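Local structure of CELL WALL surface anchor family protein (Streptococcus pneumoniae, 2WW8) at residues L61-T73 with T98-Y110. The protein serves as the adhesin of the pneumococcal pilus, a cell-wall-anchored surface protein that probably mediates attachment of the bacterium to host cells. Sequence-based numbering, arbitrary orientation.
Sequences LLGDAVFELKNNT and TYTLTEAQPPVGY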
loop_
_atom_site.group_PDB
_atom_site.type_symbol
_atom_site.label_atom_id
_atom_site.label_comp_id
_atom_site.label_asym_id
_atom_site.label_seq_id
_atom_site.Cartn_x
_atom_site.Cartn_y
_atom_site.Cartn_z
ATOM N N LEU A 61 -1.210 45.760 28.409
ATOM C CA LEU A 61 0.058 45.626 27.682
ATOM C C LEU A 61 0.689 46.984 27.407
ATOM O O LEU A 61 -0.022 47.923 27.055
ATOM C CB LEU A 61 -0.150 44.874 26.367
ATOM C CG LEU A 61 -0.156 43.353 26.556
ATOM C CD1 LEU A 61 -1.296 42.689 25.778
ATOM C CD2 LEU A 61 1.205 42.745 26.227
ATOM N N LEU A 62 2.010 47.056 27.563
ATOM C CA LEU A 62 2.795 48.298 27.476
ATOM C C LEU A 62 3.612 48.413 26.180
ATOM O O LEU A 62 4.328 47.470 25.797
ATOM C CB LEU A 62 3.792 48.358 28.641
ATOM C CG LEU A 62 3.587 48.990 30.017
ATOM C CD1 LEU A 62 2.158 48.872 30.506
ATOM C CD2 LEU A 62 4.580 48.371 30.996
ATOM N N GLY A 63 3.525 49.570 25.524
ATOM C CA GLY A 63 4.295 49.837 24.305
ATOM C C GLY A 63 5.604 50.562 24.566
ATOM O O GLY A 63 5.860 51.030 25.681
ATOM N N ASP A 64 6.446 50.633 23.539
ATOM C CA ASP A 64 7.584 51.560 23.507
ATOM C C ASP A 64 8.805 51.253 24.397
ATOM O O ASP A 64 9.729 52.065 24.470
ATOM C CB ASP A 64 7.116 53.023 23.681
ATOM C CG ASP A 64 6.045 53.450 22.663
ATOM O OD1 ASP A 64 5.796 52.712 21.688
ATOM O OD2 ASP A 64 5.432 54.539 22.808
ATOM N N ALA A 65 8.831 50.096 25.058
ATOM C CA ALA A 65 10.028 49.637 25.782
ATOM C C ALA A 65 11.208 49.291 24.853
ATOM O O ALA A 65 11.003 48.970 23.674
ATOM C CB ALA A 65 9.686 48.455 26.697
ATOM N N VAL A 66 12.436 49.357 25.374
ATOM C CA VAL A 66 13.629 49.244 24.534
ATOM C C VAL A 66 14.656 48.279 25.139
ATOM O O VAL A 66 15.144 48.504 26.252
ATOM C CB VAL A 66 14.218 50.644 24.125
ATOM C CG1 VAL A 66 15.716 50.596 23.792
ATOM C CG2 VAL A 66 13.439 51.249 22.942
ATOM N N PHE A 67 14.967 47.212 24.396
ATOM C CA PHE A 67 15.847 46.153 24.886
ATOM C C PHE A 67 17.148 45.992 24.135
ATOM O O PHE A 67 17.231 46.300 22.953
ATOM C CB PHE A 67 15.119 44.793 24.927
ATOM C CG PHE A 67 13.993 44.750 25.921
ATOM C CD1 PHE A 67 14.226 44.377 27.240
ATOM C CD2 PHE A 67 12.705 45.123 25.539
ATOM C CE1 PHE A 67 13.185 44.354 28.155
ATOM C CE2 PHE A 67 11.647 45.106 26.445
ATOM C CZ PHE A 67 11.897 44.726 27.757
ATOM N N GLU A 68 18.143 45.467 24.842
ATOM C CA GLU A 68 19.451 45.191 24.261
ATOM C C GLU A 68 19.968 43.780 24.479
ATOM O O GLU A 68 20.001 43.276 25.602
ATOM C CB GLU A 68 20.487 46.223 24.717
ATOM C CG GLU A 68 20.057 47.592 24.197
ATOM C CD GLU A 68 21.143 48.653 24.190
ATOM O OE1 GLU A 68 22.221 48.440 24.801
ATOM O OE2 GLU A 68 20.884 49.702 23.554
ATOM N N LEU A 69 20.378 43.164 23.375
ATOM C CA LEU A 69 20.967 41.833 23.419
ATOM C C LEU A 69 22.428 41.887 22.979
ATOM O O LEU A 69 22.747 42.256 21.836
ATOM C CB LEU A 69 20.166 40.850 22.554
ATOM C CG LEU A 69 20.564 39.375 22.647
ATOM C CD1 LEU A 69 20.262 38.775 24.026
ATOM C CD2 LEU A 69 19.913 38.591 21.496
ATOM N N LYS A 70 23.315 41.530 23.901
ATOM C CA LYS A 70 24.729 41.627 23.577
ATOM C C LYS A 70 25.447 40.305 23.812
ATOM O O LYS A 70 25.311 39.654 24.860
ATOM C CB LYS A 70 25.436 42.864 24.184
ATOM C CG LYS A 70 25.944 42.746 25.620
ATOM C CD LYS A 70 27.250 43.518 25.833
ATOM C CE LYS A 70 27.614 43.575 27.318
ATOM N NZ LYS A 70 27.233 44.890 27.926
ATOM N N ASN A 71 26.196 39.940 22.778
ATOM C CA ASN A 71 26.995 38.743 22.790
ATOM C C ASN A 71 28.172 38.809 23.763
ATOM O O ASN A 71 29.087 39.610 23.590
ATOM C CB ASN A 71 27.442 38.437 21.365
ATOM C CG ASN A 71 27.777 36.986 21.188
ATOM O OD1 ASN A 71 28.724 36.474 21.796
ATOM N ND2 ASN A 71 26.974 36.298 20.384
ATOM N N ASN A 72 28.128 37.955 24.781
ATOM C CA ASN A 72 29.159 37.844 25.817
ATOM C C ASN A 72 30.529 37.263 25.437
ATOM O O ASN A 72 31.358 37.017 26.320
ATOM C CB ASN A 72 28.626 37.055 27.020
ATOM C CG ASN A 72 27.438 37.721 27.682
ATOM O OD1 ASN A 72 27.044 38.841 27.335
ATOM N ND2 ASN A 72 26.856 37.018 28.649
ATOM N N THR A 73 30.796 37.023 24.157
ATOM C CA THR A 73 32.155 36.631 23.787
ATOM C C THR A 73 32.749 37.624 22.785
ATOM O O THR A 73 33.968 37.831 22.771
ATOM C CB THR A 73 32.294 35.151 23.298
ATOM O OG1 THR A 73 31.455 34.932 22.158
ATOM C CG2 THR A 73 31.964 34.129 24.400
ATOM N N THR A 98 26.186 32.837 24.294
ATOM C CA THR A 98 25.637 33.337 25.555
ATOM C C THR A 98 25.422 34.839 25.471
ATOM O O THR A 98 26.269 35.557 24.944
ATOM C CB THR A 98 26.585 32.980 26.709
ATOM O OG1 THR A 98 26.809 31.569 26.653
ATOM C CG2 THR A 98 25.991 33.335 28.072
ATOM N N TYR A 99 24.279 35.307 25.967
ATOM C CA TYR A 99 23.892 36.708 25.829
ATOM C C TYR A 99 23.457 37.323 27.161
ATOM O O TYR A 99 22.929 36.617 28.028
ATOM C CB TYR A 99 22.772 36.868 24.792
ATOM C CG TYR A 99 23.143 36.414 23.395
ATOM C CD1 TYR A 99 23.380 35.057 23.103
ATOM C CD2 TYR A 99 23.253 37.341 22.357
ATOM C CE1 TYR A 99 23.735 34.642 21.830
ATOM C CE2 TYR A 99 23.606 36.931 21.068
ATOM C CZ TYR A 99 23.848 35.583 20.817
ATOM O OH TYR A 99 24.203 35.205 19.542
ATOM N N THR A 100 23.709 38.627 27.318
ATOM C CA THR A 100 23.014 39.415 28.333
ATOM C C THR A 100 21.971 40.294 27.647
ATOM O O THR A 100 22.258 40.966 26.649
ATOM C CB THR A 100 23.944 40.221 29.280
ATOM O OG1 THR A 100 24.955 39.352 29.800
ATOM C CG2 THR A 100 23.164 40.809 30.472
ATOM N N LEU A 101 20.759 40.204 28.194
ATOM C CA LEU A 101 19.579 40.996 27.838
ATOM C C LEU A 101 19.320 42.035 28.932
ATOM O O LEU A 101 19.213 41.703 30.124
ATOM C CB LEU A 101 18.343 40.097 27.726
ATOM C CG LEU A 101 17.056 40.360 26.923
ATOM C CD1 LEU A 101 15.851 40.259 27.861
ATOM C CD2 LEU A 101 16.961 41.639 26.090
ATOM N N THR A 102 19.219 43.289 28.498
ATOM C CA THR A 102 18.982 44.445 29.380
ATOM C C THR A 102 17.876 45.333 28.811
ATOM O O THR A 102 17.745 45.529 27.593
ATOM C CB THR A 102 20.233 45.340 29.567
ATOM O OG1 THR A 102 20.859 45.532 28.292
ATOM C CG2 THR A 102 21.239 44.745 30.557
ATOM N N GLU A 103 17.071 45.857 29.728
ATOM C CA GLU A 103 16.162 46.946 29.405
ATOM C C GLU A 103 16.958 48.272 29.308
ATOM O O GLU A 103 17.539 48.748 30.284
ATOM C CB GLU A 103 15.032 46.987 30.438
ATOM C CG GLU A 103 13.780 47.719 29.994
ATOM C CD GLU A 103 12.919 48.119 31.180
ATOM O OE1 GLU A 103 13.489 48.336 32.291
ATOM O OE2 GLU A 103 11.674 48.225 31.014
ATOM N N ALA A 104 17.018 48.854 28.114
ATOM C CA ALA A 104 17.732 50.108 27.930
ATOM C C ALA A 104 16.840 51.272 28.397
ATOM O O ALA A 104 17.248 52.074 29.240
ATOM C CB ALA A 104 18.186 50.267 26.474
ATOM N N GLN A 105 15.625 51.357 27.861
ATOM C CA GLN A 105 14.615 52.252 28.419
ATOM C C GLN A 105 13.275 51.531 28.655
ATOM O O GLN A 105 12.882 50.698 27.842
ATOM C CB GLN A 105 14.480 53.533 27.583
ATOM C CG GLN A 105 13.693 53.429 26.288
ATOM C CD GLN A 105 13.501 54.786 25.627
ATOM O OE1 GLN A 105 14.399 55.624 25.632
ATOM N NE2 GLN A 105 12.331 55.001 25.036
ATOM N N PRO A 106 12.596 51.812 29.787
ATOM C CA PRO A 106 11.231 51.345 30.092
ATOM C C PRO A 106 10.158 52.212 29.418
ATOM O O PRO A 106 10.505 53.293 28.940
ATOM C CB PRO A 106 11.151 51.492 31.617
ATOM C CG PRO A 106 12.076 52.615 31.936
ATOM C CD PRO A 106 13.212 52.499 30.944
ATOM N N PRO A 107 8.880 51.772 29.375
ATOM C CA PRO A 107 7.819 52.647 28.844
ATOM C C PRO A 107 7.664 53.909 29.685
ATOM O O PRO A 107 8.095 53.922 30.844
ATOM C CB PRO A 107 6.541 51.809 28.960
ATOM C CG PRO A 107 6.985 50.393 29.156
ATOM C CD PRO A 107 8.353 50.457 29.790
ATOM N N VAL A 108 7.072 54.955 29.112
ATOM C CA VAL A 108 6.871 56.201 29.851
ATOM C C VAL A 108 5.827 55.949 30.941
ATOM O O VAL A 108 4.781 55.349 30.673
ATOM C CB VAL A 108 6.530 57.407 28.931
ATOM C CG1 VAL A 108 7.805 57.915 28.238
ATOM C CG2 VAL A 108 5.437 57.069 27.908
ATOM N N GLY A 109 6.132 56.381 32.167
ATOM C CA GLY A 109 5.282 56.112 33.329
ATOM C C GLY A 109 5.810 55.052 34.285
ATOM O O GLY A 109 5.418 55.042 35.452
ATOM N N TYR A 110 6.698 54.181 33.805
ATOM C CA TYR A 110 7.133 52.976 34.521
ATOM C C TYR A 110 8.600 52.999 34.984
ATOM O O TYR A 110 9.481 53.497 34.279
ATOM C CB TYR A 110 6.773 51.705 33.698
ATOM C CG TYR A 110 5.264 51.503 33.665
ATOM C CD1 TYR A 110 4.616 50.701 34.617
ATOM C CD2 TYR A 110 4.476 52.180 32.725
ATOM C CE1 TYR A 110 3.217 50.574 34.623
ATOM C CE2 TYR A 110 3.083 52.049 32.707
ATOM C CZ TYR A 110 2.460 51.247 33.661
ATOM O OH TYR A 110 1.086 51.140 33.633
#
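Val66 and Gln105 pair at one end of an antiparallel ladder that runs to Asn71 and Tyr99. Backbone hydrogen bonds link Glu68 with Thr102 and Lys70 with Thr100 in both directions, and Asn72 N to Thr98 O extends the series. A classic beta bulge interrupts it: Ala104 and Gln105 both face Val66, whose O accepts from Ala104 N at 2.7 Å. The same oxygen takes a weak bond from Gln105 N at 3.3 Å. Val66 N in turn reaches Gln105 O at 2.8 Å.

Apolar side chains meet on the face that carries Phe67, Leu69, Leu101 and Tyr99. Leu69, with CG anti to the backbone N (chi1 -172°), brings CD1 to 3.2 Å from Tyr99 CB, a short contact. Asn71 CG lies over one face of the Tyr99 ring, amide and ring planes 64° apart; the Tyr99 hydroxyl hydrogen-bonds to Lys95 O. Asn71 OD1 reaches forward to accept from Thr73 N, an Asx turn, and also takes a hydrogen bond from Thr73 OG1.

Beyond the bulge, Leu62 CD2 stands 4.1 Å from the Tyr110 ring centroid, almost on the ring normal, in a CH-pi contact, and meets Pro107 CG at 3.6 Å.

These are neighbouring inner strands of a five-stranded antiparallel sheet in a prealbumin-like domain, flanked by strands 77-81 and 116-121; Phe67, Leu69 and Tyr99 pack against strand 88-94 of the second sheet, and Phe67 also against strand 48-55.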